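Uncharacterized protein (Sulfolobus solfataricus P2, PDB 2QS7) is of unknown function but is probably an oxidoreductase of the DsrE/DsrF-like family. Local coordinates at residues I12-P24 / P62-M76. Residues are numbered along the deposited sequence; the frame is centred on the assembly and turned at random.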
ATOM      1  N   ILE A  12       4.981  -5.610  -8.576  1.00 50.82           N
ATOM      2  CA  ILE A  12       4.012  -4.664  -8.020  1.00 51.70           C
ATOM      3  C   ILE A  12       2.606  -5.087  -8.329  1.00 51.75           C
ATOM      4  O   ILE A  12       2.297  -5.402  -9.482  1.00 49.55           O
ATOM      5  CB  ILE A  12       4.193  -3.247  -8.645  1.00 52.64           C
ATOM      6  CG1 ILE A  12       5.638  -2.763  -8.485  1.00 54.18           C
ATOM      7  CG2 ILE A  12       3.174  -2.236  -8.029  1.00 52.08           C
ATOM      8  CD1 ILE A  12       5.849  -1.364  -9.128  1.00 51.94           C
ATOM      9  N   ILE A  13       1.766  -5.108  -7.284  1.00 52.39           N
ATOM     10  CA  ILE A  13       0.333  -5.346  -7.429  1.00 52.69           C
ATOM     11  C   ILE A  13      -0.253  -3.954  -7.565  1.00 51.27           C
ATOM     12  O   ILE A  13      -0.210  -3.122  -6.632  1.00 52.08           O
ATOM     13  CB  ILE A  13      -0.323  -6.063  -6.246  1.00 54.65           C
ATOM     14  CG1 ILE A  13       0.284  -7.440  -6.070  1.00 55.80           C
ATOM     15  CG2 ILE A  13      -1.867  -6.180  -6.429  1.00 47.71           C
ATOM     16  CD1 ILE A  13      -0.206  -8.181  -4.783  1.00 56.44           C
ATOM     17  N   VAL A  14      -0.727  -3.669  -8.765  1.00 51.45           N
ATOM     18  CA  VAL A  14      -1.294  -2.343  -9.077  1.00 50.43           C
ATOM     19  C   VAL A  14      -2.765  -2.447  -8.838  1.00 52.51           C
ATOM     20  O   VAL A  14      -3.542  -2.824  -9.727  1.00 52.46           O
ATOM     21  CB  VAL A  14      -0.995  -1.896 -10.533  1.00 50.97           C
ATOM     22  CG1 VAL A  14      -1.502  -0.465 -10.774  1.00 48.34           C
ATOM     23  CG2 VAL A  14       0.516  -2.015 -10.850  1.00 49.53           C
ATOM     24  N   PHE A  15      -3.143  -2.162  -7.593  1.00 51.41           N
ATOM     25  CA  PHE A  15      -4.550  -2.202  -7.170  1.00 51.32           C
ATOM     26  C   PHE A  15      -5.283  -0.905  -7.434  1.00 51.87           C
ATOM     27  O   PHE A  15      -6.501  -0.897  -7.807  1.00 52.15           O
ATOM     28  CB  PHE A  15      -4.573  -2.484  -5.664  1.00 50.63           C
ATOM     29  CG  PHE A  15      -5.902  -2.335  -5.029  1.00 50.77           C
ATOM     30  CD1 PHE A  15      -6.786  -3.384  -4.987  1.00 54.96           C
ATOM     31  CD2 PHE A  15      -6.292  -1.131  -4.474  1.00 53.36           C
ATOM     32  CE1 PHE A  15      -8.010  -3.223  -4.406  1.00 51.11           C
ATOM     33  CE2 PHE A  15      -7.488  -1.000  -3.885  1.00 49.31           C
ATOM     34  CZ  PHE A  15      -8.355  -2.033  -3.856  1.00 48.49           C
ATOM     35  N   SER A  16      -4.573   0.199  -7.183  1.00 52.15           N
ATOM     36  CA  SER A  16      -5.171   1.548  -7.310  1.00 54.14           C
ATOM     37  C   SER A  16      -5.321   2.005  -8.754  1.00 54.21           C
ATOM     38  O   SER A  16      -4.635   1.524  -9.656  1.00 53.84           O
ATOM     39  CB  SER A  16      -4.349   2.555  -6.513  1.00 55.05           C
ATOM     40  OG  SER A  16      -4.240   2.136  -5.158  1.00 53.92           O
ATOM     41  N   GLY A  17      -6.262   2.927  -8.967  1.00 56.23           N
ATOM     42  CA  GLY A  17      -6.536   3.438 -10.294  1.00 55.73           C
ATOM     43  C   GLY A  17      -6.519   4.958 -10.413  1.00 54.87           C
ATOM     44  O   GLY A  17      -6.868   5.459 -11.449  1.00 56.97           O
ATOM     45  N   THR A  18      -6.100   5.675  -9.379  1.00 53.90           N
ATOM     46  CA  THR A  18      -6.026   7.128  -9.434  1.00 54.38           C
ATOM     47  C   THR A  18      -4.682   7.507 -10.047  1.00 53.18           C
ATOM     48  O   THR A  18      -3.713   6.780  -9.952  1.00 52.15           O
ATOM     49  CB  THR A  18      -6.245   7.778  -8.053  1.00 53.54           C
ATOM     50  OG1 THR A  18      -5.316   7.232  -7.103  1.00 58.60           O
ATOM     51  CG2 THR A  18      -7.642   7.501  -7.576  1.00 56.14           C
ATOM     52  N   ILE A  19      -4.630   8.672 -10.675  1.00 52.58           N
ATOM     53  CA  ILE A  19      -3.435   9.102 -11.379  1.00 53.63           C
ATOM     54  C   ILE A  19      -2.234   9.257 -10.456  1.00 53.61           C
ATOM     55  O   ILE A  19      -1.128   8.933 -10.862  1.00 52.89           O
ATOM     56  CB  ILE A  19      -3.681  10.413 -12.210  1.00 54.11           C
ATOM     57  CG1 ILE A  19      -2.536  10.685 -13.187  1.00 56.95           C
ATOM     58  CG2 ILE A  19      -3.890  11.627 -11.311  1.00 52.83           C
ATOM     59  CD1 ILE A  19      -2.405   9.647 -14.250  1.00 65.94           C
ATOM     60  N   ASP A  20      -2.457   9.716  -9.230  1.00 53.01           N
ATOM     61  CA  ASP A  20      -1.354   9.916  -8.294  1.00 53.71           C
ATOM     62  C   ASP A  20      -0.725   8.614  -7.862  1.00 54.35           C
ATOM     63  O   ASP A  20       0.412   8.613  -7.425  1.00 55.71           O
ATOM     64  CB  ASP A  20      -1.770  10.760  -7.084  1.00 54.41           C
ATOM     65  CG  ASP A  20      -2.981  10.207  -6.383  1.00 58.62           C
ATOM     66  OD1 ASP A  20      -4.049  10.153  -7.043  1.00 58.87           O
ATOM     67  OD2 ASP A  20      -2.868   9.863  -5.180  1.00 61.95           O
ATOM     68  N   LYS A  21      -1.434   7.497  -7.999  1.00 55.46           N
ATOM     69  CA  LYS A  21      -0.840   6.198  -7.691  1.00 56.42           C
ATOM     70  C   LYS A  21      -0.295   5.510  -8.943  1.00 55.49           C
ATOM     71  O   LYS A  21       0.683   4.775  -8.888  1.00 57.62           O
ATOM     72  CB  LYS A  21      -1.800   5.311  -6.922  1.00 59.77           C
ATOM     73  CG  LYS A  21      -2.087   5.869  -5.524  1.00 67.02           C
ATOM     74  CD  LYS A  21      -2.269   4.765  -4.488  1.00 74.38           C
ATOM     75  CE  LYS A  21      -2.649   5.319  -3.114  1.00 78.23           C
ATOM     76  NZ  LYS A  21      -2.968   4.250  -2.093  1.00 85.31           N
ATOM     77  N   LEU A  22      -0.887   5.786 -10.087  1.00 54.53           N
ATOM     78  CA  LEU A  22      -0.408   5.196 -11.321  1.00 53.96           C
ATOM     79  C   LEU A  22       0.931   5.813 -11.715  1.00 55.22           C
ATOM     80  O   LEU A  22       1.759   5.119 -12.289  1.00 54.66           O
ATOM     81  CB  LEU A  22      -1.451   5.337 -12.438  1.00 54.52           C
ATOM     82  CG  LEU A  22      -2.731   4.500 -12.287  1.00 53.69           C
ATOM     83  CD1 LEU A  22      -3.836   4.980 -13.239  1.00 51.90           C
ATOM     84  CD2 LEU A  22      -2.418   3.010 -12.474  1.00 51.90           C
HETATM   85  N   MSE A  23       1.158   7.101 -11.424  1.00 55.95           N
HETATM   86  CA  MSE A  23       2.459   7.726 -11.743  1.00 55.83           C
HETATM   87  C   MSE A  23       3.651   7.023 -11.089  1.00 55.67           C
HETATM   88  O   MSE A  23       4.607   6.715 -11.777  1.00 55.42           O
HETATM   89  CB  MSE A  23       2.461   9.216 -11.407  1.00 55.64           C
HETATM   90  CG  MSE A  23       1.773  10.129 -12.441  1.00 63.22           C
HETATM   91 SE   MSE A  23       2.536   9.989 -14.251  0.75 73.77          SE
HETATM   92  CE  MSE A  23       4.473   9.802 -13.865  1.00 63.38           C
ATOM     93  N   PRO A  24       3.618   6.816  -9.762  1.00 56.80           N
ATOM     94  CA  PRO A  24       4.639   6.024  -9.076  1.00 56.38           C
ATOM     95  C   PRO A  24       4.859   4.665  -9.744  1.00 56.14           C
ATOM     96  O   PRO A  24       5.996   4.182  -9.814  1.00 59.08           O
ATOM     97  CB  PRO A  24       4.037   5.811  -7.688  1.00 56.29           C
ATOM     98  CG  PRO A  24       3.106   6.845  -7.484  1.00 60.91           C
ATOM     99  CD  PRO A  24       2.663   7.391  -8.810  1.00 59.98           C
ATOM    100  N   PRO A  62      -7.871  12.718 -15.828  1.00 83.83           N
ATOM    101  CA  PRO A  62      -7.463  11.690 -14.838  1.00 83.52           C
ATOM    102  C   PRO A  62      -7.968  11.999 -13.420  1.00 81.19           C
ATOM    103  O   PRO A  62      -8.111  13.180 -13.051  1.00 81.52           O
ATOM    104  CB  PRO A  62      -5.917  11.688 -14.906  1.00 84.06           C
ATOM    105  CG  PRO A  62      -5.539  12.891 -15.793  1.00 85.61           C
ATOM    106  CD  PRO A  62      -6.734  13.197 -16.641  1.00 84.26           C
ATOM    107  N   GLN A  63      -8.231  10.956 -12.637  1.00 77.14           N
ATOM    108  CA  GLN A  63      -8.788  11.169 -11.305  1.00 74.70           C
ATOM    109  C   GLN A  63      -7.693  11.140 -10.242  1.00 69.87           C
ATOM    110  O   GLN A  63      -6.971  10.182 -10.150  1.00 67.41           O
ATOM    111  CB  GLN A  63      -9.914  10.148 -10.995  1.00 75.74           C
ATOM    112  CG  GLN A  63      -9.583   8.670 -11.393  1.00 79.71           C
ATOM    113  CD  GLN A  63     -10.389   7.581 -10.625  1.00 78.81           C
ATOM    114  OE1 GLN A  63     -11.384   7.860  -9.949  1.00 81.80           O
ATOM    115  NE2 GLN A  63      -9.926   6.332 -10.728  1.00 84.38           N
ATOM    116  N   ILE A  64      -7.568  12.220  -9.478  1.00 66.35           N
ATOM    117  CA  ILE A  64      -6.651  12.285  -8.343  1.00 65.70           C
ATOM    118  C   ILE A  64      -7.378  11.706  -7.124  1.00 62.97           C
ATOM    119  O   ILE A  64      -8.610  11.740  -7.037  1.00 58.87           O
ATOM    120  CB  ILE A  64      -6.294  13.756  -7.941  1.00 67.80           C
ATOM    121  CG1 ILE A  64      -5.594  14.524  -9.054  1.00 72.17           C
ATOM    122  CG2 ILE A  64      -5.328  13.781  -6.748  1.00 67.33           C
ATOM    123  CD1 ILE A  64      -4.134  14.149  -9.179  1.00 69.15           C
ATOM    124  N   ASP A  65      -6.618  11.178  -6.179  1.00 60.18           N
ATOM    125  CA  ASP A  65      -7.181  10.702  -4.924  1.00 59.11           C
ATOM    126  C   ASP A  65      -7.932  11.881  -4.270  1.00 58.60           C
ATOM    127  O   ASP A  65      -7.367  12.954  -4.099  1.00 58.20           O
ATOM    128  CB  ASP A  65      -6.051  10.186  -4.021  1.00 57.04           C
ATOM    129  CG  ASP A  65      -6.546   9.544  -2.727  1.00 59.31           C
ATOM    130  OD1 ASP A  65      -7.590   9.965  -2.190  1.00 61.44           O
ATOM    131  OD2 ASP A  65      -5.869   8.619  -2.213  1.00 67.85           O
ATOM    132  N   LYS A  66      -9.196  11.666  -3.912  1.00 58.60           N
ATOM    133  CA  LYS A  66      -9.984  12.702  -3.259  1.00 59.76           C
ATOM    134  C   LYS A  66      -9.299  13.273  -2.004  1.00 57.97           C
ATOM    135  O   LYS A  66      -9.548  14.400  -1.629  1.00 55.88           O
ATOM    136  CB  LYS A  66     -11.381  12.171  -2.916  1.00 62.16           C
ATOM    137  CG  LYS A  66     -12.257  11.840  -4.135  1.00 64.45           C
ATOM    138  CD  LYS A  66     -13.646  11.389  -3.696  1.00 64.40           C
ATOM    139  CE  LYS A  66     -14.648  11.370  -4.832  1.00 68.76           C
ATOM    140  NZ  LYS A  66     -16.040  11.255  -4.286  1.00 77.33           N
ATOM    141  N   ASN A  67      -8.435  12.491  -1.358  1.00 58.29           N
ATOM    142  CA  ASN A  67      -7.715  12.968  -0.172  1.00 58.72           C
ATOM    143  C   ASN A  67      -6.741  14.118  -0.454  1.00 60.43           C
ATOM    144  O   ASN A  67      -6.374  14.875   0.470  1.00 59.26           O
ATOM    145  CB  ASN A  67      -6.911  11.837   0.442  1.00 57.56           C
ATOM    146  CG  ASN A  67      -7.767  10.781   1.049  1.00 55.19           C
ATOM    147  OD1 ASN A  67      -8.661  11.078   1.801  1.00 61.06           O
ATOM    148  ND2 ASN A  67      -7.453   9.528   0.777  1.00 58.16           N
ATOM    149  N   TYR A  68      -6.318  14.234  -1.719  1.00 62.96           N
ATOM    150  CA  TYR A  68      -5.362  15.264  -2.133  1.00 65.15           C
ATOM    151  C   TYR A  68      -5.869  16.089  -3.334  1.00 65.91           C
ATOM    152  O   TYR A  68      -5.056  16.538  -4.140  1.00 64.62           O
ATOM    153  CB  TYR A  68      -3.997  14.613  -2.498  1.00 63.60           C
ATOM    154  CG  TYR A  68      -3.528  13.495  -1.559  1.00 59.95           C
ATOM    155  CD1 TYR A  68      -2.868  13.776  -0.367  1.00 59.09           C
ATOM    156  CD2 TYR A  68      -3.763  12.176  -1.860  1.00 58.78           C
ATOM    157  CE1 TYR A  68      -2.459  12.757   0.506  1.00 56.27           C
ATOM    158  CE2 TYR A  68      -3.352  11.140  -0.994  1.00 66.56           C
ATOM    159  CZ  TYR A  68      -2.697  11.446   0.190  1.00 63.01           C
ATOM    160  OH  TYR A  68      -2.291  10.445   1.055  1.00 60.10           O
ATOM    161  N   GLU A  69      -7.184  16.281  -3.461  1.00 68.93           N
ATOM    162  CA  GLU A  69      -7.756  17.086  -4.559  1.00 71.97           C
ATOM    163  C   GLU A  69      -7.134  18.487  -4.699  1.00 73.82           C
ATOM    164  O   GLU A  69      -6.744  18.894  -5.803  1.00 73.89           O
ATOM    165  CB  GLU A  69      -9.261  17.312  -4.368  1.00 73.07           C
ATOM    166  CG  GLU A  69     -10.182  16.126  -4.570  1.00 74.44           C
ATOM    167  CD  GLU A  69     -11.640  16.488  -4.289  1.00 74.03           C
ATOM    168  OE1 GLU A  69     -11.937  17.692  -4.114  1.00 82.58           O
ATOM    169  OE2 GLU A  69     -12.498  15.585  -4.235  1.00 81.16           O
ATOM    170  N   GLN A  70      -7.079  19.224  -3.584  1.00 75.02           N
ATOM    171  CA  GLN A  70      -6.551  20.594  -3.558  1.00 75.48           C
ATOM    172  C   GLN A  70      -5.168  20.701  -4.198  1.00 77.13           C
ATOM    173  O   GLN A  70      -4.835  21.718  -4.793  1.00 76.55           O
ATOM    174  CB  GLN A  70      -6.497  21.121  -2.119  1.00 74.97           C
HETATM  175  N   MSE A  71      -4.378  19.636  -4.086  1.00 78.13           N
HETATM  176  CA  MSE A  71      -3.018  19.582  -4.637  1.00 79.30           C
HETATM  177  C   MSE A  71      -2.903  19.055  -6.071  1.00 78.75           C
HETATM  178  O   MSE A  71      -1.801  19.042  -6.647  1.00 77.23           O
HETATM  179  CB  MSE A  71      -2.180  18.644  -3.773  1.00 81.81           C
HETATM  180  CG  MSE A  71      -1.848  19.150  -2.415  1.00 87.38           C
HETATM  181 SE   MSE A  71      -0.661  20.655  -2.619  0.75108.85          SE
HETATM  182  CE  MSE A  71      -1.971  22.279  -2.648  1.00 92.85           C
ATOM    183  N   GLY A  72      -4.026  18.588  -6.619  1.00 79.01           N
ATOM    184  CA  GLY A  72      -4.080  17.988  -7.959  1.00 79.06           C
ATOM    185  C   GLY A  72      -3.556  18.849  -9.089  1.00 78.21           C
ATOM    186  O   GLY A  72      -2.607  18.456  -9.774  1.00 78.27           O
ATOM    187  N   PRO A  73      -4.162  20.028  -9.286  1.00 77.58           N
ATOM    188  CA  PRO A  73      -3.718  20.925 -10.361  1.00 75.99           C
ATOM    189  C   PRO A  73      -2.211  21.237 -10.346  1.00 74.66           C
ATOM    190  O   PRO A  73      -1.582  21.189 -11.408  1.00 74.59           O
ATOM    191  CB  PRO A  73      -4.542  22.207 -10.140  1.00 76.48           C
ATOM    192  CG  PRO A  73      -5.233  22.042  -8.820  1.00 78.02           C
ATOM    193  CD  PRO A  73      -5.297  20.579  -8.526  1.00 77.45           C
ATOM    194  N   ILE A  74      -1.648  21.542  -9.168  1.00 72.53           N
ATOM    195  CA  ILE A  74      -0.201  21.839  -9.046  1.00 72.17           C
ATOM    196  C   ILE A  74       0.630  20.751  -9.718  1.00 71.80           C
ATOM    197  O   ILE A  74       1.564  21.037 -10.483  1.00 68.82           O
ATOM    198  CB  ILE A  74       0.314  21.929  -7.563  1.00 71.19           C
ATOM    199  CG1 ILE A  74      -0.277  23.138  -6.829  1.00 74.41           C
ATOM    200  CG2 ILE A  74       1.853  22.026  -7.518  1.00 69.92           C
ATOM    201  CD1 ILE A  74       0.328  23.383  -5.432  1.00 72.55           C
HETATM  202  N   MSE A  75       0.282  19.501  -9.411  1.00 71.97           N
HETATM  203  CA  MSE A  75       0.987  18.366  -9.949  1.00 73.34           C
HETATM  204  C   MSE A  75       0.751  18.213 -11.458  1.00 71.19           C
HETATM  205  O   MSE A  75       1.713  18.064 -12.218  1.00 68.40           O
HETATM  206  CB  MSE A  75       0.565  17.102  -9.195  1.00 72.67           C
HETATM  207  CG  MSE A  75       1.355  15.862  -9.541  1.00 76.87           C
HETATM  208 SE   MSE A  75       0.463  14.288  -8.762  0.75 84.82          SE
HETATM  209  CE  MSE A  75      -1.347  14.543  -9.609  1.00 71.90           C
HETATM  210  N   MSE A  76      -0.512  18.247 -11.884  1.00 71.41           N
HETATM  211  CA  MSE A  76      -0.850  18.054 -13.293  1.00 73.59           C
HETATM  212  C   MSE A  76      -0.192  19.116 -14.157  1.00 74.33           C
HETATM  213  O   MSE A  76       0.416  18.791 -15.180  1.00 74.40           O
HETATM  214  CB  MSE A  76      -2.373  18.037 -13.483  1.00 75.29           C
HETATM  215  CG  MSE A  76      -3.054  16.902 -12.693  1.00 80.15           C
HETATM  216 SE   MSE A  76      -2.184  15.186 -12.993  0.75 95.16          SE
HETATM  217  CE  MSE A  76      -2.583  15.073 -14.973  1.00 86.98           C
TER
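Thr18 and Gln63 bring the two backbones together, their CA atoms 5.2 Å apart, where the loop leaving the C-terminal end of strand 9-14 in the parallel sheet enters helix 19-34; there Ile19 N, in the first turn, gives its hydrogen to Gln63 O at 2.8 Å, nearly straight at 163°. Thr18 lays CB against the same carbonyl, its OG1 making no capping bond but reaching Asp20 OD1 weakly. Gln63 is long enough for its amide to send a weak bond from NE2 back to Gly17 O. Asp20 continues the pairing: its OD1 accepts from Asp65 N at 2.9 Å, met from above the carboxylate plane. With CG between its own backbone N and carbonyl carbon (chi1 54°), the short acid turns to the loop, and OD2 accepts from Trp46 NE1 of the second subunit. An alanine here would probably leave Asp65 N and that indole without their acceptor. Asp65 bends its chain into an Asx turn through OD1, which takes Asn67 N at 2.8 Å. On the apolar side, branched Ile19 suits its place by lying alongside Pro62, CB to CB 3.7 Å, while its CG2 faces the Ile64 side chain. Asp20 OD2 and Asp65 OD2 stand 4.4 Å apart, like charges close together, with N-H donors supplied to Asp20 from both subunits. The chemistry thus ties the loop 63-65 to the start of helix 19-34 at the subunit interface.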